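Local coordinates for protein 2,3-dimethylmalate lyase (Aspergillus niger, PDB 3FA3) that is a lyase of the phosphoenolpyruvate phosphomutase family, built on a TIM-barrel fold, at residues V186-G191 with L211-E216; F19-G24 with R234-P239. All coordinates share one frame; numbering follows the deposited sequence.

In the fold
Contacts 1 and 2 are neighbouring parts of one parallel barrel, with centres about 9 Å apart. Strand 211-213 of contact 1 runs beside strand 235-238 of contact 2, and probable backbone hydrogen bonds join them: Leu212 N to Ile235 O at 2.8 Å and Met214 N to Ile237 O at 2.7 Å. Contact 1 brings together the sixth and seventh strands in chain order, contact 2 the first and eighth. Both reach 2,2-difluoro-3,3-dihydroxybutanedioic acid, contact 1 through Glu190, Asn213 and Val215, contact 2 through Pro239, at or just past the C-terminal ends of their strands. The side chains of Asn213 and Pro239 each lie about 7 Å from a manganese ion, so both contacts border one ligand site.

Contact 1 (V186-G191 with L211-E216); sequences VGFLEG and LLNMVE. With OAF (2,2-difluoro-3,3-dihydroxybutanedioic acid), chain V.
Two oxygens lie close to Asn213 ND2. It donates a nearly straight hydrogen bond to Glu190 OE1 (2.8 Å, 171° at the hydrogen) and lies 3.0 Å from O6 of the bound 2,2-difluoro-3,3-dihydroxybutanedioic acid. Glu190 OE1 sits in the Asn213 amide plane and offers its syn lone pair, the side facing OE2; carboxylate and amide planes are only 30° apart, so the two groups meet almost flat. The side chain of Glu190 bends to reach this position, and its OE2 lies 2.8 Å from the same ligand O6. Arg160, which binds the ligand, makes a weak, long ion pair with OE2.

Beneath this polar layer, the Phe188 ring swings toward strand 211-213, its CG anti to the backbone N (chi1 -167°). Leu211 CD2 sits over the ring centre, 3.7 Å from the centroid, as a CH-pi contact, while Asn213 CB approaches obliquely at CZ. His113 adds an edge-to-face ring contact.

The backbones share one direct hydrogen bond, Leu211 N to Gly187 O (2.8 Å). Farther along, the two backbones spread, CA separations rising from 5.2 Å for Phe188 and Leu211 to 6.6 Å for Glu190 and Asn213, and water takes over: one molecule links Leu189 O to Asn213 N, another Gly191 N to Asn213 O.

Asn213 is thus held at its backbone by water and at its amide by Glu190. The in-plane bond should restrict rotation of the amide and present its nitrogen to the ligand, consistent with Glu190 and Asn213 together forming a polar side of the ligand site.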
ATOM      1  N   VAL B 186      -8.934  27.538   8.988  1.00 37.38           N
ATOM      2  CA  VAL B 186      -7.839  28.382   8.512  1.00 36.45           C
ATOM      3  C   VAL B 186      -7.949  28.694   7.018  1.00 36.45           C
ATOM      4  O   VAL B 186      -8.319  27.836   6.212  1.00 35.76           O
ATOM      5  CB  VAL B 186      -6.538  27.715   8.787  1.00 36.32           C
ATOM      6  CG1 VAL B 186      -5.415  28.577   8.325  1.00 37.76           C
ATOM      7  CG2 VAL B 186      -6.409  27.472  10.272  1.00 36.99           C
ATOM      8  N   GLY B 187      -7.667  29.942   6.656  1.00 36.14           N
ATOM      9  CA  GLY B 187      -7.788  30.373   5.269  1.00 35.49           C
ATOM     10  C   GLY B 187      -6.442  30.287   4.590  1.00 35.22           C
ATOM     11  O   GLY B 187      -5.400  30.497   5.261  1.00 34.98           O
ATOM     12  N   PHE B 188      -6.476  30.011   3.273  1.00 34.49           N
ATOM     13  CA  PHE B 188      -5.286  29.822   2.425  1.00 34.26           C
ATOM     14  C   PHE B 188      -5.486  30.463   1.033  1.00 34.18           C
ATOM     15  O   PHE B 188      -5.936  29.788   0.085  1.00 34.19           O
ATOM     16  CB  PHE B 188      -5.074  28.308   2.298  1.00 34.21           C
ATOM     17  CG  PHE B 188      -3.753  27.881   1.722  1.00 33.83           C
ATOM     18  CD1 PHE B 188      -3.204  26.671   2.104  1.00 33.01           C
ATOM     19  CD2 PHE B 188      -3.093  28.623   0.761  1.00 35.32           C
ATOM     20  CE1 PHE B 188      -2.013  26.224   1.592  1.00 32.84           C
ATOM     21  CE2 PHE B 188      -1.870  28.165   0.225  1.00 35.48           C
ATOM     22  CZ  PHE B 188      -1.340  26.968   0.652  1.00 34.74           C
ATOM     23  N   LEU B 189      -5.186  31.756   0.894  1.00 34.02           N
ATOM     24  CA  LEU B 189      -5.154  32.371  -0.455  1.00 34.20           C
ATOM     25  C   LEU B 189      -3.856  31.926  -1.031  1.00 34.39           C
ATOM     26  O   LEU B 189      -2.805  32.282  -0.493  1.00 33.78           O
ATOM     27  CB  LEU B 189      -5.207  33.912  -0.459  1.00 34.23           C
ATOM     28  CG  LEU B 189      -5.834  34.736  -1.637  1.00 33.89           C
ATOM     29  CD1 LEU B 189      -5.329  36.186  -1.692  1.00 31.71           C
ATOM     30  CD2 LEU B 189      -5.645  34.125  -3.010  1.00 32.52           C
ATOM     31  N   GLU B 190      -3.915  31.110  -2.078  1.00 34.16           N
ATOM     32  CA  GLU B 190      -2.681  30.559  -2.592  1.00 35.02           C
ATOM     33  C   GLU B 190      -2.137  31.479  -3.679  1.00 35.40           C
ATOM     34  O   GLU B 190      -2.906  32.013  -4.479  1.00 35.46           O
ATOM     35  CB  GLU B 190      -2.891  29.087  -3.047  1.00 35.36           C
ATOM     36  CG  GLU B 190      -2.121  28.597  -4.267  1.00 35.29           C
ATOM     37  CD  GLU B 190      -0.658  28.202  -3.985  1.00 37.98           C
ATOM     38  OE1 GLU B 190      -0.199  28.177  -2.834  1.00 40.99           O
ATOM     39  OE2 GLU B 190       0.073  27.903  -4.937  1.00 40.00           O
ATOM     40  N   GLY B 191      -0.818  31.679  -3.701  1.00 35.73           N
ATOM     41  CA  GLY B 191      -0.169  32.358  -4.837  1.00 35.47           C
ATOM     42  C   GLY B 191      -0.335  33.870  -4.907  1.00 35.27           C
ATOM     43  O   GLY B 191      -0.568  34.450  -5.990  1.00 34.71           O
ATOM     44  N   LEU B 211      -3.119  31.449   6.537  1.00 38.90           N
ATOM     45  CA  LEU B 211      -1.864  30.793   6.233  1.00 39.03           C
ATOM     46  C   LEU B 211      -1.209  31.383   5.012  1.00 39.58           C
ATOM     47  O   LEU B 211      -1.798  31.520   3.964  1.00 40.49           O
ATOM     48  CB  LEU B 211      -2.086  29.308   6.008  1.00 39.00           C
ATOM     49  CG  LEU B 211      -0.889  28.468   5.602  1.00 40.56           C
ATOM     50  CD1 LEU B 211      -1.021  27.116   6.093  1.00 43.15           C
ATOM     51  CD2 LEU B 211      -0.707  28.413   4.178  1.00 37.76           C
ATOM     52  N   LEU B 212       0.046  31.719   5.145  1.00 39.23           N
ATOM     53  CA  LEU B 212       0.800  32.105   3.997  1.00 38.94           C
ATOM     54  C   LEU B 212       1.614  30.924   3.503  1.00 38.44           C
ATOM     55  O   LEU B 212       2.371  30.327   4.260  1.00 37.80           O
ATOM     56  CB  LEU B 212       1.708  33.223   4.409  1.00 39.17           C
ATOM     57  CG  LEU B 212       2.791  33.613   3.444  1.00 41.33           C
ATOM     58  CD1 LEU B 212       2.170  34.220   2.153  1.00 43.01           C
ATOM     59  CD2 LEU B 212       3.625  34.650   4.205  1.00 43.96           C
ATOM     60  N   ASN B 213       1.419  30.581   2.232  1.00 38.20           N
ATOM     61  CA  ASN B 213       2.319  29.651   1.545  1.00 38.18           C
ATOM     62  C   ASN B 213       3.498  30.395   0.880  1.00 37.73           C
ATOM     63  O   ASN B 213       3.360  30.978  -0.227  1.00 37.28           O
ATOM     64  CB  ASN B 213       1.554  28.840   0.501  1.00 38.34           C
ATOM     65  CG  ASN B 213       2.416  27.774  -0.127  1.00 40.39           C
ATOM     66  OD1 ASN B 213       3.408  27.348   0.489  1.00 40.92           O
ATOM     67  ND2 ASN B 213       2.058  27.322  -1.343  1.00 39.23           N
ATOM     68  N   MET B 214       4.645  30.382   1.561  1.00 36.49           N
ATOM     69  CA  MET B 214       5.801  31.083   1.051  1.00 35.76           C
ATOM     70  C   MET B 214       6.662  30.160   0.175  1.00 35.98           C
ATOM     71  O   MET B 214       7.634  29.543   0.648  1.00 35.76           O
ATOM     72  CB  MET B 214       6.605  31.720   2.164  1.00 34.73           C
ATOM     73  CG  MET B 214       7.782  32.485   1.662  1.00 34.69           C
ATOM     74  SD  MET B 214       7.309  33.996   0.811  1.00 36.70           S
ATOM     75  CE  MET B 214       7.063  33.583  -0.945  1.00 36.57           C
ATOM     76  N   VAL B 215       6.266  30.050  -1.096  1.00 36.11           N
ATOM     77  CA  VAL B 215       6.981  29.228  -2.092  1.00 36.22           C
ATOM     78  C   VAL B 215       7.796  30.265  -2.845  1.00 36.72           C
ATOM     79  O   VAL B 215       7.240  31.274  -3.272  1.00 36.98           O
ATOM     80  CB  VAL B 215       6.026  28.404  -3.040  1.00 35.75           C
ATOM     81  CG1 VAL B 215       6.765  27.768  -4.128  1.00 34.57           C
ATOM     82  CG2 VAL B 215       5.336  27.353  -2.305  1.00 34.33           C
ATOM     83  N   GLU B 216       9.108  30.055  -2.941  1.00 37.24           N
ATOM     84  CA  GLU B 216       9.958  31.071  -3.522  1.00 38.36           C
ATOM     85  C   GLU B 216       9.961  30.940  -5.021  1.00 38.88           C
ATOM     86  O   GLU B 216       9.729  29.857  -5.563  1.00 39.24           O
ATOM     87  CB  GLU B 216      11.385  31.007  -2.979  1.00 38.69           C
ATOM     88  CG  GLU B 216      11.611  31.766  -1.682  1.00 39.52           C
ATOM     89  CD  GLU B 216      12.818  31.251  -0.912  1.00 40.17           C
ATOM     90  OE1 GLU B 216      13.232  30.075  -1.100  1.00 40.31           O
ATOM     91  OE2 GLU B 216      13.354  32.025  -0.096  1.00 40.49           O
TER
HETATM   92  O2  OAF V 501       3.630  21.799  -1.288  1.00 36.62           O
HETATM   93  C1  OAF V 501       2.599  21.719  -2.008  1.00 33.99           C
HETATM   94  O1  OAF V 501       2.147  20.676  -2.556  1.00 32.57           O
HETATM   95  C2  OAF V 501       1.846  23.042  -2.256  1.00 32.40           C
HETATM   96  O4  OAF V 501       2.001  23.931  -1.185  1.00 32.58           O
HETATM   97  O3  OAF V 501       0.470  22.787  -2.405  1.00 30.76           O
HETATM   98  C3  OAF V 501       2.463  23.765  -3.444  1.00 33.52           C
HETATM   99  F1  OAF V 501       2.708  22.905  -4.454  1.00 36.19           F
HETATM  100  F2  OAF V 501       3.603  24.389  -2.951  1.00 32.87           F
HETATM  101  C4  OAF V 501       1.461  24.737  -4.062  1.00 32.64           C
HETATM  102  O5  OAF V 501       0.454  24.284  -4.624  1.00 28.93           O
HETATM  103  O6  OAF V 501       1.762  25.933  -3.960  1.00 35.56           O
HETATM  104  O   HOH W   1      -0.216  32.220   0.506  1.00 36.35           O
HETATM  105  O   HOH W   2       1.711  31.179  -2.534  1.00 34.97           O

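Contact 2 (F19-G24 with R234-P239). With OAF (2,2-difluoro-3,3-dihydroxybutanedioic acid), chain V.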
ATOM      1  N   PHE B  19       1.995  32.360  16.792  1.00 41.53           N
ATOM      2  CA  PHE B  19       2.337  32.240  15.385  1.00 39.37           C
ATOM      3  C   PHE B  19       3.027  30.927  15.065  1.00 38.81           C
ATOM      4  O   PHE B  19       3.943  30.546  15.753  1.00 37.79           O
ATOM      5  CB  PHE B  19       3.202  33.403  14.971  1.00 38.66           C
ATOM      6  CG  PHE B  19       3.455  33.448  13.539  1.00 35.35           C
ATOM      7  CD1 PHE B  19       2.432  33.674  12.665  1.00 34.68           C
ATOM      8  CD2 PHE B  19       4.716  33.265  13.052  1.00 33.86           C
ATOM      9  CE1 PHE B  19       2.663  33.728  11.296  1.00 33.66           C
ATOM     10  CE2 PHE B  19       4.955  33.322  11.703  1.00 33.65           C
ATOM     11  CZ  PHE B  19       3.914  33.560  10.823  1.00 32.68           C
ATOM     12  N   ILE B  20       2.581  30.263  13.998  1.00 38.56           N
ATOM     13  CA  ILE B  20       3.049  28.914  13.660  1.00 38.71           C
ATOM     14  C   ILE B  20       4.003  28.924  12.494  1.00 38.36           C
ATOM     15  O   ILE B  20       3.629  29.295  11.379  1.00 39.02           O
ATOM     16  CB  ILE B  20       1.910  27.962  13.260  1.00 38.35           C
ATOM     17  CG1 ILE B  20       1.159  27.492  14.481  1.00 38.51           C
ATOM     18  CG2 ILE B  20       2.459  26.750  12.587  1.00 37.86           C
ATOM     19  CD1 ILE B  20      -0.078  28.315  14.679  1.00 41.01           C
ATOM     20  N   VAL B  21       5.226  28.479  12.736  1.00 37.89           N
ATOM     21  CA  VAL B  21       6.202  28.397  11.648  1.00 37.00           C
ATOM     22  C   VAL B  21       6.383  26.968  11.218  1.00 36.43           C
ATOM     23  O   VAL B  21       6.834  26.138  11.994  1.00 36.89           O
ATOM     24  CB  VAL B  21       7.516  29.042  12.056  1.00 36.79           C
ATOM     25  CG1 VAL B  21       8.585  28.744  11.048  1.00 36.98           C
ATOM     26  CG2 VAL B  21       7.303  30.526  12.187  1.00 34.61           C
ATOM     27  N   ALA B  22       5.980  26.662   9.996  1.00 36.29           N
ATOM     28  CA  ALA B  22       6.057  25.260   9.512  1.00 36.33           C
ATOM     29  C   ALA B  22       6.830  24.969   8.197  1.00 35.88           C
ATOM     30  O   ALA B  22       6.339  25.229   7.115  1.00 36.03           O
ATOM     31  CB  ALA B  22       4.666  24.639   9.468  1.00 35.92           C
ATOM     32  N   PRO B  23       8.039  24.397   8.299  1.00 36.12           N
ATOM     33  CA  PRO B  23       8.817  24.039   7.092  1.00 36.44           C
ATOM     34  C   PRO B  23       8.333  22.772   6.292  1.00 36.81           C
ATOM     35  O   PRO B  23       7.875  21.767   6.872  1.00 37.36           O
ATOM     36  CB  PRO B  23      10.237  23.839   7.651  1.00 35.80           C
ATOM     37  CG  PRO B  23      10.009  23.322   9.002  1.00 36.23           C
ATOM     38  CD  PRO B  23       8.769  24.050   9.533  1.00 35.43           C
ATOM     39  N   GLY B  24       8.462  22.813   4.970  1.00 36.94           N
ATOM     40  CA  GLY B  24       7.939  21.738   4.162  1.00 37.39           C
ATOM     41  C   GLY B  24       8.881  20.557   4.174  1.00 37.68           C
ATOM     42  O   GLY B  24      10.022  20.667   3.711  1.00 37.68           O
ATOM     43  N   ARG B 234      -1.212  33.562  10.820  1.00 38.44           N
ATOM     44  CA  ARG B 234      -1.179  32.658  11.952  1.00 38.37           C
ATOM     45  C   ARG B 234      -0.218  31.473  11.696  1.00 38.10           C
ATOM     46  O   ARG B 234       0.440  30.968  12.643  1.00 37.67           O
ATOM     47  CB  ARG B 234      -2.615  32.221  12.237  1.00 38.00           C
ATOM     48  CG  ARG B 234      -3.515  33.417  12.268  1.00 38.05           C
ATOM     49  CD  ARG B 234      -3.259  34.254  13.515  1.00 38.19           C
ATOM     50  NE  ARG B 234      -4.117  33.792  14.591  1.00 41.48           N
ATOM     51  CZ  ARG B 234      -3.739  32.979  15.575  1.00 42.87           C
ATOM     52  NH1 ARG B 234      -2.493  32.559  15.658  1.00 42.31           N
ATOM     53  NH2 ARG B 234      -4.616  32.604  16.507  1.00 47.66           N
ATOM     54  N   ILE B 235      -0.138  31.096  10.407  1.00 37.39           N
ATOM     55  CA  ILE B 235       0.711  30.023   9.894  1.00 37.16           C
ATOM     56  C   ILE B 235       1.440  30.453   8.630  1.00 36.88           C
ATOM     57  O   ILE B 235       0.805  30.889   7.680  1.00 37.16           O
ATOM     58  CB  ILE B 235      -0.110  28.728   9.540  1.00 37.04           C
ATOM     59  CG1 ILE B 235      -0.874  28.212  10.766  1.00 36.68           C
ATOM     60  CG2 ILE B 235       0.835  27.649   9.120  1.00 35.84           C
ATOM     61  CD1 ILE B 235      -2.269  27.656  10.495  1.00 35.96           C
ATOM     62  N   ILE B 236       2.767  30.319   8.625  1.00 36.81           N
ATOM     63  CA  ILE B 236       3.563  30.368   7.375  1.00 36.26           C
ATOM     64  C   ILE B 236       4.212  29.002   7.012  1.00 36.42           C
ATOM     65  O   ILE B 236       4.858  28.371   7.856  1.00 37.26           O
ATOM     66  CB  ILE B 236       4.644  31.463   7.442  1.00 36.16           C
ATOM     67  CG1 ILE B 236       5.339  31.578   6.086  1.00 34.16           C
ATOM     68  CG2 ILE B 236       5.612  31.242   8.665  1.00 35.73           C
ATOM     69  CD1 ILE B 236       6.015  32.901   5.816  1.00 34.60           C
ATOM     70  N   ILE B 237       4.000  28.532   5.789  1.00 36.19           N
ATOM     71  CA  ILE B 237       4.672  27.327   5.274  1.00 35.81           C
ATOM     72  C   ILE B 237       5.702  27.654   4.138  1.00 36.61           C
ATOM     73  O   ILE B 237       5.539  28.603   3.324  1.00 36.47           O
ATOM     74  CB  ILE B 237       3.681  26.199   4.774  1.00 35.04           C
ATOM     75  CG1 ILE B 237       2.687  26.715   3.729  1.00 34.67           C
ATOM     76  CG2 ILE B 237       2.928  25.610   5.866  1.00 34.48           C
ATOM     77  CD1 ILE B 237       1.891  25.604   3.021  1.00 34.05           C
ATOM     78  N   PHE B 238       6.736  26.817   4.075  1.00 36.90           N
ATOM     79  CA  PHE B 238       7.740  26.874   3.013  1.00 36.96           C
ATOM     80  C   PHE B 238       7.865  25.489   2.409  1.00 36.06           C
ATOM     81  O   PHE B 238       8.766  24.746   2.784  1.00 36.10           O
ATOM     82  CB  PHE B 238       9.116  27.287   3.557  1.00 37.17           C
ATOM     83  CG  PHE B 238       9.088  28.418   4.560  1.00 37.41           C
ATOM     84  CD1 PHE B 238       8.935  28.149   5.917  1.00 37.90           C
ATOM     85  CD2 PHE B 238       9.303  29.724   4.147  1.00 38.43           C
ATOM     86  CE1 PHE B 238       8.973  29.175   6.860  1.00 41.36           C
ATOM     87  CE2 PHE B 238       9.327  30.786   5.053  1.00 40.52           C
ATOM     88  CZ  PHE B 238       9.158  30.520   6.427  1.00 42.43           C
ATOM     89  N   PRO B 239       6.962  25.133   1.499  1.00 35.19           N
ATOM     90  CA  PRO B 239       6.877  23.802   0.923  1.00 35.90           C
ATOM     91  C   PRO B 239       8.195  23.146   0.379  1.00 36.79           C
ATOM     92  O   PRO B 239       8.395  21.927   0.591  1.00 36.05           O
ATOM     93  CB  PRO B 239       5.827  24.002  -0.173  1.00 36.42           C
ATOM     94  CG  PRO B 239       4.918  25.029   0.448  1.00 34.88           C
ATOM     95  CD  PRO B 239       5.901  25.999   0.993  1.00 35.06           C
TER
HETATM   96  O2  OAF V 501       3.630  21.799  -1.288  1.00 36.62           O
HETATM   97  C1  OAF V 501       2.599  21.719  -2.008  1.00 33.99           C
HETATM   98  O1  OAF V 501       2.147  20.676  -2.556  1.00 32.57           O
HETATM   99  C2  OAF V 501       1.846  23.042  -2.256  1.00 32.40           C
HETATM  100  O4  OAF V 501       2.001  23.931  -1.185  1.00 32.58           O
HETATM  101  O3  OAF V 501       0.470  22.787  -2.405  1.00 30.76           O
HETATM  102  C3  OAF V 501       2.463  23.765  -3.444  1.00 33.52           C
HETATM  103  F1  OAF V 501       2.708  22.905  -4.454  1.00 36.19           F
HETATM  104  F2  OAF V 501       3.603  24.389  -2.951  1.00 32.87           F
HETATM  105  C4  OAF V 501       1.461  24.737  -4.062  1.00 32.64           C
HETATM  106  O5  OAF V 501       0.454  24.284  -4.624  1.00 28.93           O
HETATM  107  O6  OAF V 501       1.762  25.933  -3.960  1.00 35.56           O
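Ile20 N donates to Arg234 O (2.6 Å), the first in a series of backbone hydrogen bonds between parallel strands. Ile236 N returns one to Ile20 O (3.1 Å), Ala22 N reaches Ile236 O (3.0 Å), and a weak bond joins Phe238 N to Ala22 O. At the last, Gly24 N to Phe238 O (2.9 Å), the donor stands 57° out of the carbonyl plane. CA-H...O contacts from Ile235 to Ile20 O and from Ile237 to Ala22 O supplement them.

Apolar packing differs on the two faces. On one, Ile20 CB lies 3.7 Å from Ile235 CG1, the two side chains running side by side, followed by Ala22 CB against Ile237 CG2. On the other, Phe19, whose CG is anti to its own backbone N (chi1 -173°), thereby extends its ring obliquely across to Ile236, Phe19 CZ lying 3.6 Å from Ile236 CG2; Val21 CG1 meets the Phe238 ring at its edge. Helix 225-231 packs on Phe19 and Ile236 here, and a second subunit packs on Pro23 and Phe238.

Ligand contact falls to Pro239, whose CB lies 3.3 Å from O2 of 2,2-difluoro-3,3-dihydroxybutanedioic acid. Joining the first strand to the eighth in register closes the circle characteristic of the TIM barrel.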